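Local atomic coordinates of putative hydrolase (Campylobacter jejuni, PDB entry 3D6L), a protein that probably hydrolyses the thioester bond of long-chain fatty acyl-coenzyme A molecules, working as a hexameric thioesterase of the hot dog fold. Residues Arg48-Ser53 against Thr111-Thr116; Leu9-Met14 against Asp67-Tyr72; Val87-Gln92 against Asn104-Leu109; Ile39-Leu44 against Thr81-Glu86; Pro62-Asp67 against Ala91-Ser96. One frame throughout, in Å; residues are numbered along the deposited sequence.

Interaction 1 (Arg48-Ser53 against Thr111-Thr116); sequences RVVTIS and TYVSVT
Val50 and Val113 form an antiparallel hydrogen-bonded pair where strand 48-58, an outermost strand of the hot dog sheet within this chain, runs beside strand 100-115; the N-to-C directions of the two short strand segments differ by 144°. Val113 N reaches Val50 O at 2.9 Å, and Val50 N returns a bond to Val113 O. Further along, the register slips by one residue in a classic beta bulge. Ile52 and Ser53 both face Thr111, and Thr111 O accepts Ile52 N at 2.8 Å and Ser53 N at 3.3 Å, so one carbonyl grips two successive amides.

Val50 spreads its methyls over two partners: CG2 lies alongside Val113 CG1 at 3.5 Å, while CG1 meets Val115 CG2. Ile52 holds CG1 between backbone N and carbonyl carbon (chi1 54°), which carries CD1 to within 3.7 Å of Thr111 CG2. On the opposite face Thr51 and Tyr112 lie side by side and point the same way, with Thr51 OG1 3.3 Å from Tyr112 CE2. Val49 CG2 comes to the same ring at Tyr112 CD2, 3.9 Å away.

A second shell positions this face. Asp34 of helix 26-42 binds Thr51 OG1 through OD1 and Tyr112 OH through its carbonyl O, and Ala38 and Ala41 of that helix touch the tyrosine. Beyond the bulge, Ser53 pairs with a strand of the second subunit, so the sheet runs on across the interface. At the other end the extended Arg48 chain passes Val115, with Arg48 CD 3.8 Å from Val115 CG2.

Interaction 2 (Leu9-Met14 against Asp67-Tyr72); sequences LKIVAM and DIISCY
Ile11 and Ile69 meet through their peptide groups, the flat elements of the contact between Leu9-Met14 and Asp67-Tyr72: Ile11 N lies in the carbonyl plane of Ile69, 2.9 Å from Ile69 O, and Ile69 N bonds back to Ile11 O at 2.7 Å. Cys71 N meets Leu9 O at 2.9 Å. Ala13 N extends the pairing to Asp67 O at 2.8 Å, but the bond from Leu9 N to Cys71 O is weak. With strand directions 164° apart, this is regular antiparallel pairing along one edge of the chain's hot dog sheet.

One face carries Leu9, Ile11, Ile69 and Cys71. With Ile69 CG1 anti to the carbonyl carbon (chi1 -81°), CD1 goes to Ala13 CB at 3.7 Å while CG2 is left for Ile11 CD1, which packs on it obliquely; Leu35 and Ile39 of helix 26-42 touch Leu9. The other face holds Val12 and Ile68 side by side, Val12 CG2 4.0 Å from Ile68 CD1, and the bent Lys10 chain.

Lys10 touches Ser70 through carbon, its CD lying 3.4 Å from Ser70 OG. The third subunit comes against strand 9-12, hydrogen-bonding to the Lys10 backbone, with its Leu9 packed on Val12 and its Lys8 on Lys10. The contact's chemistry is therefore backbone bonding plus mainly apolar side chains, so the register is probably fixed mainly by the backbone bonds, with no salt bridge between the two segments.

Interaction 3 (Val87-Gln92 against Asn104-Leu109); sequences VEVTAQ and NVTSAL
Strands 82-94 and 100-115 form a beta hairpin of the hot dog sheet, and Val89 meets Val105 and Thr106 there in a classic beta bulge. The evidence is the shared acceptor: Val105 N bonds to Val89 O at 2.8 Å, and Thr106 N makes a weak second bond to it. Val89 N returns to Thr106 O, also at 2.8 Å. Before the bulge the register is regular, Val87 and Ala108 exchanging two bonds, with Val87 N 2.7 Å from Ala108 O; after it, Thr90 lies against Asn104.

Val89 holds CG1 anti to its backbone N (chi1 -170°), and this branch reaches Val105 CG1 at 3.7 Å where the two side chains cross. Thr106 instead lies alongside Val89, its CG2 4.0 Å from Val89 CB. On the other face the Glu88 chain bends at chi2 (-73°), turning its carboxylate toward Ser107, with Glu88 OE2 3.1 Å from Ser107 OG. Ser107 OG has a weak hydrogen bond to Glu86.

Strand 68-78 flanks the hairpin through backbone bonds of Tyr72 to Glu88 and Ser70 to Thr90, while helix 26-42 lies over the face of Val89, Thr106 and Ala108, with Ile33 touching all three.

Interaction 4 (Ile39-Leu44 against Thr81-Glu86); sequences IAAREL and TSISVE
Ile83 is the first residue of Thr81-Glu86 to meet the C-terminal part of helix 26-42, and its contact with Ala41 is part of the packing of the long helix on the sheet that characterises the hot dog fold. The two backbones come near, Ala41 CA and Ile83 CA being the closest pair of CA atoms at 6.1 Å, as the small alanine side chain allows. Ile83 grips the helix with both branches. Its CG2 sits 3.8 Å from Ala41 CB. Its other arm, with CG1 anti to the carbonyl carbon (chi1 -48°), is nearly extended and carries CD1 past Ala41 to Leu44 CB, 4.1 Å away. The same methyl lies beside Ala41 O, a carbonyl already engaged by Leu44 N at 2.9 Å, so this carbonyl oxygen near the apolar surface has a backbone partner.

Ser84 turns its side chain from the helix, in keeping with the strand's alternation, and touches Asn77 and Thr111 instead.

Val85 then faces the helix again. With CG1 anti to the backbone N (chi1 -179°), its methyls are divided between successive alanines: Val85 CG1 lies 4.1 Å from Ala40 CB, and Val85 CG2 lies 4.2 Å from Ala41 CB. All five touching residues are buried; the side-chain contacts are apolar, and no polar side chain takes part.

Around them, Tyr112 of strand 100-115 meets Ala41, Ser73 of strand 68-78 meets Ala40, and Val75 and Val78 of that strand close on Leu44, which also touches helix 126-130 through Leu128.

Interaction 5 (Pro62-Asp67 against Ala91-Ser96); sequences PVFIGD and AQRVDS
Phe64 and Asp67 hold the Arg93 guanidinium from different directions, one over a face and the other at the edge. The ring crosses the guanidinium obliquely, their planes 36° apart, and Phe64 CD1 stands 3.2 Å above the Arg93 guanidinium plane, offset toward its rim. In that plane, at the edge, Asp67 OD1 forms a salt bridge with Arg93 NH1 at 2.7 Å; the hydrogen bond within it is weak because it is bent to 128° at the hydrogen. Pro62 O lies near the same plane, 3.5 Å from Arg93 NH1, on a different side of that nitrogen. Arg93 reaches them by bending at chi2 and chi3, which folds the chain back toward the loop.

Asp67 OD1 has a second role. Phe64 N bonds to it at 2.7 Å, coming from 52° above the carboxylate plane, so the acceptor that meets the arginine also fastens the type II beta turn Phe64-Asp67. Asp67 N closes that turn on Phe64 O, and Gly66 takes the positive phi it requires.

The loop thus bridges between strands: Gly66 bonds through its backbone to Ala13, just past strand 9-12, while strand 82-94 pairs through Gln92 with Ile68 of strand 68-78 and rests Arg93 on Ile103 of strand 100-115.

From the N terminus, strand 9-12 opens interaction 2, helix 26-42, through residues 39-44, opens interaction 4, strand 48-58 opens interaction 1 and the loop at 62-67 opens interaction 5. Asp67 belongs to both interactions 5 and 2, and residues 67-72 close the latter. Residues 81-86 then close interaction 4, so interactions 2, 4 and 1 cross one another and interaction 5 crosses 2 and 4. Interaction 5 closes at 91-96, sharing Ala91 and Gln92 with the opening segment of interaction 3, which closes at 104-109. Interaction 1 closes last, its span containing interactions 3 and 5. Together they tie both outermost strands of the chain's sheet, the hairpin and the helix into one hot dog unit.

Interaction 1 (Arg48-Ser53 against Thr111-Thr116)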
# COMPACT_ATOMS: atom_id res chain seq x y z
N ARG A 48 22.80 -5.98 -11.13
CA ARG A 48 21.95 -4.80 -11.05
C ARG A 48 21.83 -4.08 -12.39
O ARG A 48 22.78 -4.03 -13.18
CB ARG A 48 22.50 -3.83 -9.99
CG ARG A 48 21.54 -2.73 -9.55
CD ARG A 48 22.25 -1.66 -8.74
NE ARG A 48 21.44 -0.44 -8.70
CZ ARG A 48 21.72 0.64 -7.97
NH1 ARG A 48 22.79 0.68 -7.19
NH2 ARG A 48 20.91 1.68 -8.00
N VAL A 49 20.65 -3.55 -12.67
CA VAL A 49 20.49 -2.59 -13.76
C VAL A 49 19.76 -1.36 -13.22
O VAL A 49 18.98 -1.46 -12.25
CB VAL A 49 19.76 -3.19 -14.99
CG1 VAL A 49 20.62 -4.28 -15.67
CG2 VAL A 49 18.37 -3.72 -14.63
N VAL A 50 20.04 -0.19 -13.78
CA VAL A 50 19.21 0.96 -13.46
C VAL A 50 18.48 1.41 -14.73
O VAL A 50 19.06 1.39 -15.81
CB VAL A 50 19.95 2.13 -12.69
CG1 VAL A 50 21.12 1.60 -11.86
CG2 VAL A 50 20.39 3.26 -13.60
N THR A 51 17.22 1.78 -14.57
CA THR A 51 16.39 2.20 -15.70
C THR A 51 16.77 3.62 -16.12
O THR A 51 16.72 4.54 -15.31
CB THR A 51 14.89 2.14 -15.34
OG1 THR A 51 14.62 0.97 -14.56
CG2 THR A 51 14.04 2.11 -16.60
N ILE A 52 17.17 3.79 -17.38
CA ILE A 52 17.56 5.12 -17.86
C ILE A 52 16.53 5.81 -18.76
O ILE A 52 16.46 7.03 -18.79
CB ILE A 52 18.96 5.14 -18.54
CG1 ILE A 52 19.05 4.10 -19.66
CG2 ILE A 52 20.06 4.94 -17.50
CD1 ILE A 52 19.99 4.52 -20.80
N SER A 53 15.74 5.03 -19.50
CA SER A 53 14.71 5.62 -20.35
C SER A 53 13.56 4.68 -20.75
O SER A 53 13.65 3.46 -20.60
CB SER A 53 15.33 6.27 -21.60
OG SER A 53 15.91 5.30 -22.45
N THR A 111 14.94 1.17 -21.59
CA THR A 111 16.40 1.04 -21.64
C THR A 111 17.02 1.07 -20.24
O THR A 111 16.65 1.88 -19.39
CB THR A 111 17.06 2.09 -22.57
OG1 THR A 111 16.37 2.12 -23.83
CG2 THR A 111 18.53 1.75 -22.84
N TYR A 112 17.96 0.16 -20.02
CA TYR A 112 18.63 -0.02 -18.75
C TYR A 112 20.13 0.14 -18.95
O TYR A 112 20.64 -0.07 -20.06
CB TYR A 112 18.32 -1.41 -18.17
CG TYR A 112 16.84 -1.67 -18.01
CD1 TYR A 112 16.09 -2.21 -19.05
CD2 TYR A 112 16.19 -1.34 -16.82
CE1 TYR A 112 14.71 -2.44 -18.91
CE2 TYR A 112 14.82 -1.55 -16.67
CZ TYR A 112 14.08 -2.10 -17.71
OH TYR A 112 12.73 -2.29 -17.54
N VAL A 113 20.84 0.52 -17.89
CA VAL A 113 22.29 0.50 -17.92
C VAL A 113 22.76 -0.61 -16.98
O VAL A 113 22.20 -0.80 -15.90
CB VAL A 113 22.90 1.88 -17.54
CG1 VAL A 113 22.57 2.27 -16.11
CG2 VAL A 113 24.41 1.88 -17.75
N SER A 114 23.76 -1.37 -17.41
CA SER A 114 24.31 -2.43 -16.59
C SER A 114 25.31 -1.81 -15.60
O SER A 114 26.24 -1.13 -16.01
CB SER A 114 24.96 -3.49 -17.46
OG SER A 114 26.34 -3.60 -17.21
N VAL A 115 25.08 -2.03 -14.31
CA VAL A 115 25.89 -1.40 -13.28
C VAL A 115 26.33 -2.38 -12.21
O VAL A 115 25.74 -3.46 -12.05
CB VAL A 115 25.16 -0.21 -12.57
CG1 VAL A 115 25.00 0.97 -13.51
CG2 VAL A 115 23.82 -0.64 -12.01
N THR A 116 27.38 -2.00 -11.48
CA THR A 116 27.79 -2.70 -10.27
C THR A 116 26.73 -2.49 -9.19
O THR A 116 25.99 -1.51 -9.21
CB THR A 116 29.14 -2.17 -9.75
OG1 THR A 116 29.09 -0.74 -9.63
CG2 THR A 116 30.29 -2.56 -10.69

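Interaction 2 (Leu9-Met14 against Asp67-Tyr72)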
# COMPACT_ATOMS: atom_id res chain seq x y z
N LEU A 9 7.02 -11.36 -15.71
CA LEU A 9 6.13 -11.09 -14.59
C LEU A 9 4.73 -11.57 -14.90
O LEU A 9 4.31 -11.55 -16.05
CB LEU A 9 6.10 -9.59 -14.27
CG LEU A 9 6.74 -9.07 -12.98
CD1 LEU A 9 8.16 -9.56 -12.79
CD2 LEU A 9 6.71 -7.55 -12.97
N LYS A 10 4.03 -12.00 -13.85
CA LYS A 10 2.65 -12.43 -13.93
C LYS A 10 1.97 -12.08 -12.58
O LYS A 10 2.31 -12.63 -11.53
CB LYS A 10 2.59 -13.92 -14.24
CG LYS A 10 1.26 -14.43 -14.79
CD LYS A 10 1.50 -15.64 -15.70
CE LYS A 10 0.41 -16.73 -15.57
NZ LYS A 10 -0.87 -16.43 -16.27
N ILE A 11 1.03 -11.13 -12.63
CA ILE A 11 0.41 -10.57 -11.43
C ILE A 11 -1.07 -10.52 -11.67
O ILE A 11 -1.51 -10.43 -12.81
CB ILE A 11 0.80 -9.09 -11.17
CG1 ILE A 11 1.90 -8.61 -12.11
CG2 ILE A 11 1.16 -8.85 -9.73
CD1 ILE A 11 1.36 -7.98 -13.36
N VAL A 12 -1.85 -10.55 -10.59
CA VAL A 12 -3.28 -10.24 -10.67
C VAL A 12 -3.48 -8.73 -10.43
O VAL A 12 -2.85 -8.15 -9.55
CB VAL A 12 -4.09 -11.02 -9.62
CG1 VAL A 12 -5.57 -10.85 -9.86
CG2 VAL A 12 -3.71 -12.51 -9.65
N ALA A 13 -4.33 -8.10 -11.23
CA ALA A 13 -4.69 -6.70 -10.99
C ALA A 13 -5.74 -6.63 -9.88
O ALA A 13 -6.85 -7.15 -10.03
CB ALA A 13 -5.20 -6.05 -12.26
N MET A 14 -5.38 -6.00 -8.77
CA MET A 14 -6.25 -5.95 -7.59
C MET A 14 -7.07 -4.65 -7.52
O MET A 14 -6.69 -3.64 -8.11
CB MET A 14 -5.42 -6.16 -6.33
CG MET A 14 -4.74 -7.53 -6.27
SD MET A 14 -5.88 -8.94 -6.11
CE MET A 14 -6.34 -8.83 -4.37
N ASP A 67 -8.02 -8.99 -13.91
CA ASP A 67 -7.11 -9.40 -15.00
C ASP A 67 -5.85 -10.02 -14.45
O ASP A 67 -5.29 -9.54 -13.46
CB ASP A 67 -6.69 -8.21 -15.87
CG ASP A 67 -7.81 -7.65 -16.71
OD1 ASP A 67 -7.61 -6.54 -17.25
OD2 ASP A 67 -8.88 -8.29 -16.84
N ILE A 68 -5.41 -11.11 -15.09
CA ILE A 68 -4.09 -11.67 -14.85
C ILE A 68 -3.20 -10.99 -15.88
O ILE A 68 -3.38 -11.18 -17.08
CB ILE A 68 -4.07 -13.21 -15.04
CG1 ILE A 68 -5.33 -13.88 -14.45
CG2 ILE A 68 -2.77 -13.82 -14.47
CD1 ILE A 68 -5.57 -13.66 -12.95
N ILE A 69 -2.27 -10.17 -15.41
CA ILE A 69 -1.37 -9.44 -16.30
C ILE A 69 -0.06 -10.19 -16.45
O ILE A 69 0.60 -10.52 -15.47
CB ILE A 69 -1.15 -7.97 -15.85
CG1 ILE A 69 -2.32 -7.10 -16.31
CG2 ILE A 69 0.11 -7.38 -16.46
CD1 ILE A 69 -3.50 -7.19 -15.39
N SER A 70 0.30 -10.46 -17.70
CA SER A 70 1.55 -11.11 -18.03
C SER A 70 2.41 -10.11 -18.79
O SER A 70 1.94 -9.46 -19.72
CB SER A 70 1.30 -12.36 -18.87
OG SER A 70 0.65 -13.36 -18.10
N CYS A 71 3.66 -9.99 -18.37
CA CYS A 71 4.62 -9.10 -19.00
C CYS A 71 5.70 -9.92 -19.66
O CYS A 71 6.47 -10.61 -18.99
CB CYS A 71 5.26 -8.16 -17.97
SG CYS A 71 4.12 -7.15 -17.04
N TYR A 72 5.74 -9.81 -20.98
CA TYR A 72 6.73 -10.47 -21.80
C TYR A 72 7.81 -9.48 -22.20
O TYR A 72 7.54 -8.29 -22.35
CB TYR A 72 6.06 -11.03 -23.06
CG TYR A 72 4.99 -12.04 -22.77
CD1 TYR A 72 3.67 -11.64 -22.52
CD2 TYR A 72 5.29 -13.41 -22.76
CE1 TYR A 72 2.67 -12.59 -22.26
CE2 TYR A 72 4.29 -14.37 -22.51
CZ TYR A 72 2.99 -13.94 -22.26
OH TYR A 72 2.01 -14.87 -22.01

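Interaction 3 (Val87-Gln92 against Asn104-Leu109)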
# COMPACT_ATOMS: atom_id res chain seq x y z
N VAL A 87 8.76 -4.56 -24.02
CA VAL A 87 7.88 -5.21 -23.06
C VAL A 87 6.46 -5.19 -23.60
O VAL A 87 5.96 -4.15 -24.01
CB VAL A 87 7.94 -4.53 -21.67
CG1 VAL A 87 6.99 -5.22 -20.69
CG2 VAL A 87 9.38 -4.54 -21.12
N GLU A 88 5.84 -6.36 -23.62
CA GLU A 88 4.46 -6.49 -24.06
C GLU A 88 3.64 -7.02 -22.91
O GLU A 88 4.00 -8.01 -22.27
CB GLU A 88 4.36 -7.45 -25.24
CG GLU A 88 5.05 -6.96 -26.50
CD GLU A 88 4.30 -5.83 -27.19
OE1 GLU A 88 3.08 -5.67 -26.94
OE2 GLU A 88 4.93 -5.10 -27.99
N VAL A 89 2.53 -6.35 -22.64
CA VAL A 89 1.65 -6.75 -21.56
C VAL A 89 0.36 -7.32 -22.13
O VAL A 89 -0.26 -6.72 -23.01
CB VAL A 89 1.37 -5.57 -20.60
CG1 VAL A 89 0.67 -6.04 -19.35
CG2 VAL A 89 2.67 -4.86 -20.23
N THR A 90 -0.04 -8.49 -21.62
CA THR A 90 -1.32 -9.12 -21.98
C THR A 90 -2.22 -9.26 -20.74
O THR A 90 -1.73 -9.57 -19.65
CB THR A 90 -1.11 -10.52 -22.61
OG1 THR A 90 -0.68 -11.44 -21.60
CG2 THR A 90 -0.07 -10.49 -23.73
N ALA A 91 -3.51 -9.02 -20.91
CA ALA A 91 -4.48 -9.25 -19.84
C ALA A 91 -5.31 -10.49 -20.13
O ALA A 91 -5.88 -10.63 -21.22
CB ALA A 91 -5.36 -8.05 -19.62
N GLN A 92 -5.37 -11.40 -19.17
CA GLN A 92 -6.21 -12.59 -19.27
C GLN A 92 -7.47 -12.36 -18.45
O GLN A 92 -7.41 -12.01 -17.27
CB GLN A 92 -5.45 -13.81 -18.78
CG GLN A 92 -6.00 -15.12 -19.25
CD GLN A 92 -5.24 -16.29 -18.66
OE1 GLN A 92 -4.01 -16.39 -18.78
NE2 GLN A 92 -5.97 -17.20 -18.00
N ASN A 104 -3.82 -8.11 -25.73
CA ASN A 104 -2.59 -7.32 -25.72
C ASN A 104 -2.96 -5.90 -25.31
O ASN A 104 -3.67 -5.18 -26.01
CB ASN A 104 -1.90 -7.34 -27.08
CG ASN A 104 -0.53 -6.64 -27.07
OD1 ASN A 104 0.12 -6.49 -26.02
ND2 ASN A 104 -0.08 -6.21 -28.24
N VAL A 105 -2.47 -5.52 -24.14
CA VAL A 105 -3.07 -4.44 -23.39
C VAL A 105 -2.18 -3.20 -23.32
O VAL A 105 -2.69 -2.07 -23.35
CB VAL A 105 -3.55 -4.97 -22.02
CG1 VAL A 105 -2.49 -4.83 -20.95
CG2 VAL A 105 -4.86 -4.32 -21.63
N THR A 106 -0.87 -3.40 -23.26
CA THR A 106 0.10 -2.30 -23.30
C THR A 106 1.48 -2.73 -23.82
O THR A 106 1.81 -3.91 -23.86
CB THR A 106 0.14 -1.42 -21.96
OG1 THR A 106 1.50 -1.13 -21.57
CG2 THR A 106 -0.55 -2.08 -20.81
N SER A 107 2.28 -1.74 -24.21
CA SER A 107 3.52 -1.96 -24.92
C SER A 107 4.55 -0.91 -24.51
O SER A 107 4.19 0.23 -24.24
CB SER A 107 3.25 -1.83 -26.41
OG SER A 107 4.39 -2.12 -27.15
N ALA A 108 5.83 -1.28 -24.46
CA ALA A 108 6.87 -0.31 -24.12
C ALA A 108 8.27 -0.73 -24.54
O ALA A 108 8.57 -1.91 -24.63
CB ALA A 108 6.84 0.03 -22.62
N LEU A 109 9.12 0.27 -24.77
CA LEU A 109 10.53 0.07 -25.05
C LEU A 109 11.32 0.72 -23.92
O LEU A 109 11.36 1.94 -23.82
CB LEU A 109 10.91 0.74 -26.37
CG LEU A 109 11.86 0.09 -27.38
CD1 LEU A 109 12.41 1.18 -28.32
CD2 LEU A 109 12.99 -0.72 -26.73

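Interaction 4 (Ile39-Leu44 against Thr81-Glu86)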
# COMPACT_ATOMS: atom_id res chain seq x y z
N ILE A 39 14.22 -7.62 -15.26
CA ILE A 39 14.51 -9.06 -15.19
C ILE A 39 15.15 -9.54 -16.49
O ILE A 39 16.08 -10.36 -16.47
CB ILE A 39 13.23 -9.89 -14.90
CG1 ILE A 39 12.77 -9.66 -13.46
CG2 ILE A 39 13.48 -11.40 -15.14
CD1 ILE A 39 11.35 -10.10 -13.22
N ALA A 40 14.64 -9.04 -17.62
CA ALA A 40 15.16 -9.41 -18.94
C ALA A 40 16.55 -8.83 -19.16
O ALA A 40 17.43 -9.53 -19.67
CB ALA A 40 14.21 -8.96 -20.04
N ALA A 41 16.73 -7.57 -18.78
CA ALA A 41 18.02 -6.88 -18.92
C ALA A 41 19.11 -7.49 -18.04
O ALA A 41 20.27 -7.55 -18.44
CB ALA A 41 17.86 -5.40 -18.65
N ARG A 42 18.74 -7.94 -16.84
CA ARG A 42 19.69 -8.58 -15.92
C ARG A 42 20.25 -9.92 -16.42
O ARG A 42 21.29 -10.36 -15.95
CB ARG A 42 19.12 -8.72 -14.51
CG ARG A 42 19.31 -7.48 -13.64
CD ARG A 42 19.04 -7.77 -12.16
NE ARG A 42 17.70 -8.33 -11.96
CZ ARG A 42 16.58 -7.61 -11.81
NH1 ARG A 42 16.61 -6.28 -11.82
NH2 ARG A 42 15.42 -8.24 -11.63
N GLU A 43 19.57 -10.56 -17.38
CA GLU A 43 20.16 -11.70 -18.09
C GLU A 43 21.50 -11.34 -18.76
O GLU A 43 22.34 -12.22 -19.02
CB GLU A 43 19.20 -12.24 -19.15
CG GLU A 43 18.10 -13.13 -18.60
CD GLU A 43 16.99 -13.38 -19.62
OE1 GLU A 43 15.97 -14.01 -19.24
OE2 GLU A 43 17.14 -12.93 -20.79
N LEU A 44 21.68 -10.05 -19.04
CA LEU A 44 22.93 -9.55 -19.59
C LEU A 44 23.78 -8.84 -18.54
O LEU A 44 24.91 -8.47 -18.81
CB LEU A 44 22.66 -8.63 -20.78
CG LEU A 44 22.39 -9.41 -22.06
CD1 LEU A 44 21.33 -8.71 -22.89
CD2 LEU A 44 23.67 -9.59 -22.84
N THR A 81 27.24 -0.63 -22.37
CA THR A 81 26.63 -0.74 -21.03
C THR A 81 25.09 -0.72 -21.03
O THR A 81 24.47 -1.05 -20.02
CB THR A 81 27.11 0.39 -20.07
OG1 THR A 81 26.84 1.66 -20.67
CG2 THR A 81 28.60 0.28 -19.77
N SER A 82 24.48 -0.34 -22.16
CA SER A 82 23.03 -0.15 -22.19
C SER A 82 22.29 -1.37 -22.73
O SER A 82 22.86 -2.13 -23.52
CB SER A 82 22.67 1.10 -23.00
OG SER A 82 22.81 0.86 -24.39
N ILE A 83 21.04 -1.55 -22.32
CA ILE A 83 20.21 -2.68 -22.72
C ILE A 83 18.76 -2.26 -23.02
O ILE A 83 18.05 -1.78 -22.14
CB ILE A 83 20.18 -3.79 -21.62
CG1 ILE A 83 21.59 -4.13 -21.13
CG2 ILE A 83 19.45 -5.04 -22.13
CD1 ILE A 83 21.64 -4.81 -19.76
N SER A 84 18.33 -2.47 -24.27
CA SER A 84 16.97 -2.14 -24.68
C SER A 84 16.04 -3.34 -24.67
O SER A 84 16.40 -4.43 -25.14
CB SER A 84 16.95 -1.50 -26.05
OG SER A 84 17.74 -0.32 -26.03
N VAL A 85 14.84 -3.13 -24.14
CA VAL A 85 13.90 -4.22 -23.94
C VAL A 85 12.53 -3.81 -24.43
O VAL A 85 12.01 -2.76 -24.03
CB VAL A 85 13.83 -4.65 -22.45
CG1 VAL A 85 12.86 -5.81 -22.26
CG2 VAL A 85 15.22 -5.05 -21.93
N GLU A 86 11.95 -4.61 -25.31
CA GLU A 86 10.55 -4.45 -25.65
C GLU A 86 9.72 -5.24 -24.65
O GLU A 86 9.95 -6.44 -24.44
CB GLU A 86 10.25 -4.91 -27.09
CG GLU A 86 8.80 -4.66 -27.53
CD GLU A 86 8.46 -3.18 -27.75
OE1 GLU A 86 9.28 -2.45 -28.36
OE2 GLU A 86 7.37 -2.75 -27.33

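Interaction 5 (Pro62-Asp67 against Ala91-Ser96)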
# COMPACT_ATOMS: atom_id res chain seq x y z
N PRO A 62 -7.72 -0.79 -22.10
CA PRO A 62 -7.92 -0.70 -20.64
C PRO A 62 -7.62 -2.02 -19.93
O PRO A 62 -7.82 -3.11 -20.50
CB PRO A 62 -9.41 -0.39 -20.49
CG PRO A 62 -9.87 0.07 -21.83
CD PRO A 62 -8.98 -0.56 -22.84
N VAL A 63 -7.14 -1.92 -18.70
CA VAL A 63 -6.95 -3.08 -17.83
C VAL A 63 -8.01 -3.01 -16.73
O VAL A 63 -8.28 -1.92 -16.20
CB VAL A 63 -5.51 -3.12 -17.25
CG1 VAL A 63 -5.29 -4.34 -16.38
CG2 VAL A 63 -4.49 -3.11 -18.38
N PHE A 64 -8.61 -4.16 -16.40
CA PHE A 64 -9.66 -4.22 -15.38
C PHE A 64 -9.23 -4.98 -14.13
O PHE A 64 -8.30 -5.80 -14.17
CB PHE A 64 -10.94 -4.86 -15.94
CG PHE A 64 -11.48 -4.19 -17.17
CD1 PHE A 64 -12.00 -4.95 -18.21
CD2 PHE A 64 -11.46 -2.79 -17.30
CE1 PHE A 64 -12.50 -4.34 -19.36
CE2 PHE A 64 -11.96 -2.17 -18.44
CZ PHE A 64 -12.47 -2.94 -19.48
N ILE A 65 -9.94 -4.71 -13.04
CA ILE A 65 -9.84 -5.51 -11.82
C ILE A 65 -10.02 -6.98 -12.16
O ILE A 65 -10.94 -7.35 -12.91
CB ILE A 65 -10.90 -5.07 -10.77
CG1 ILE A 65 -10.60 -3.65 -10.26
CG2 ILE A 65 -10.98 -6.07 -9.62
CD1 ILE A 65 -11.74 -2.98 -9.50
N GLY A 66 -9.14 -7.82 -11.64
CA GLY A 66 -9.26 -9.26 -11.83
C GLY A 66 -8.41 -9.83 -12.94
O GLY A 66 -8.10 -11.03 -12.91
N ASP A 67 -8.02 -8.99 -13.91
CA ASP A 67 -7.11 -9.40 -15.00
C ASP A 67 -5.85 -10.02 -14.45
O ASP A 67 -5.29 -9.54 -13.46
CB ASP A 67 -6.69 -8.21 -15.87
CG ASP A 67 -7.81 -7.65 -16.71
OD1 ASP A 67 -7.61 -6.54 -17.25
OD2 ASP A 67 -8.88 -8.29 -16.84
N ALA A 91 -3.51 -9.02 -20.91
CA ALA A 91 -4.48 -9.25 -19.84
C ALA A 91 -5.31 -10.49 -20.13
O ALA A 91 -5.88 -10.63 -21.22
CB ALA A 91 -5.36 -8.05 -19.62
N GLN A 92 -5.37 -11.40 -19.17
CA GLN A 92 -6.21 -12.59 -19.27
C GLN A 92 -7.47 -12.36 -18.45
O GLN A 92 -7.41 -12.01 -17.27
CB GLN A 92 -5.45 -13.81 -18.78
CG GLN A 92 -6.00 -15.12 -19.25
CD GLN A 92 -5.24 -16.29 -18.66
OE1 GLN A 92 -4.01 -16.39 -18.78
NE2 GLN A 92 -5.97 -17.20 -18.00
N ARG A 93 -8.61 -12.55 -19.09
CA ARG A 93 -9.88 -11.99 -18.66
C ARG A 93 -10.99 -12.99 -18.92
O ARG A 93 -10.96 -13.69 -19.93
CB ARG A 93 -10.12 -10.70 -19.46
CG ARG A 93 -11.29 -9.85 -19.05
CD ARG A 93 -10.86 -8.41 -18.91
NE ARG A 93 -10.79 -7.68 -20.17
CZ ARG A 93 -9.99 -6.64 -20.42
NH1 ARG A 93 -9.14 -6.19 -19.50
NH2 ARG A 93 -10.04 -6.05 -21.60
N VAL A 94 -11.97 -13.06 -18.02
CA VAL A 94 -13.15 -13.90 -18.26
C VAL A 94 -14.42 -13.06 -18.32
O VAL A 94 -14.70 -12.28 -17.40
CB VAL A 94 -13.31 -15.04 -17.21
CG1 VAL A 94 -14.29 -16.10 -17.71
CG2 VAL A 94 -11.97 -15.70 -16.90
N ASP A 95 -15.19 -13.20 -19.40
CA ASP A 95 -16.45 -12.46 -19.55
C ASP A 95 -17.62 -13.13 -18.80
O ASP A 95 -17.42 -14.10 -18.05
CB ASP A 95 -16.79 -12.23 -21.04
CG ASP A 95 -17.07 -13.53 -21.80
OD1 ASP A 95 -16.95 -13.52 -23.05
OD2 ASP A 95 -17.41 -14.57 -21.18
N SER A 96 -18.82 -12.60 -19.02
CA SER A 96 -20.03 -13.04 -18.31
C SER A 96 -20.38 -14.50 -18.61
O SER A 96 -20.63 -15.29 -17.69
CB SER A 96 -21.21 -12.15 -18.66
OG SER A 96 -21.41 -12.14 -20.07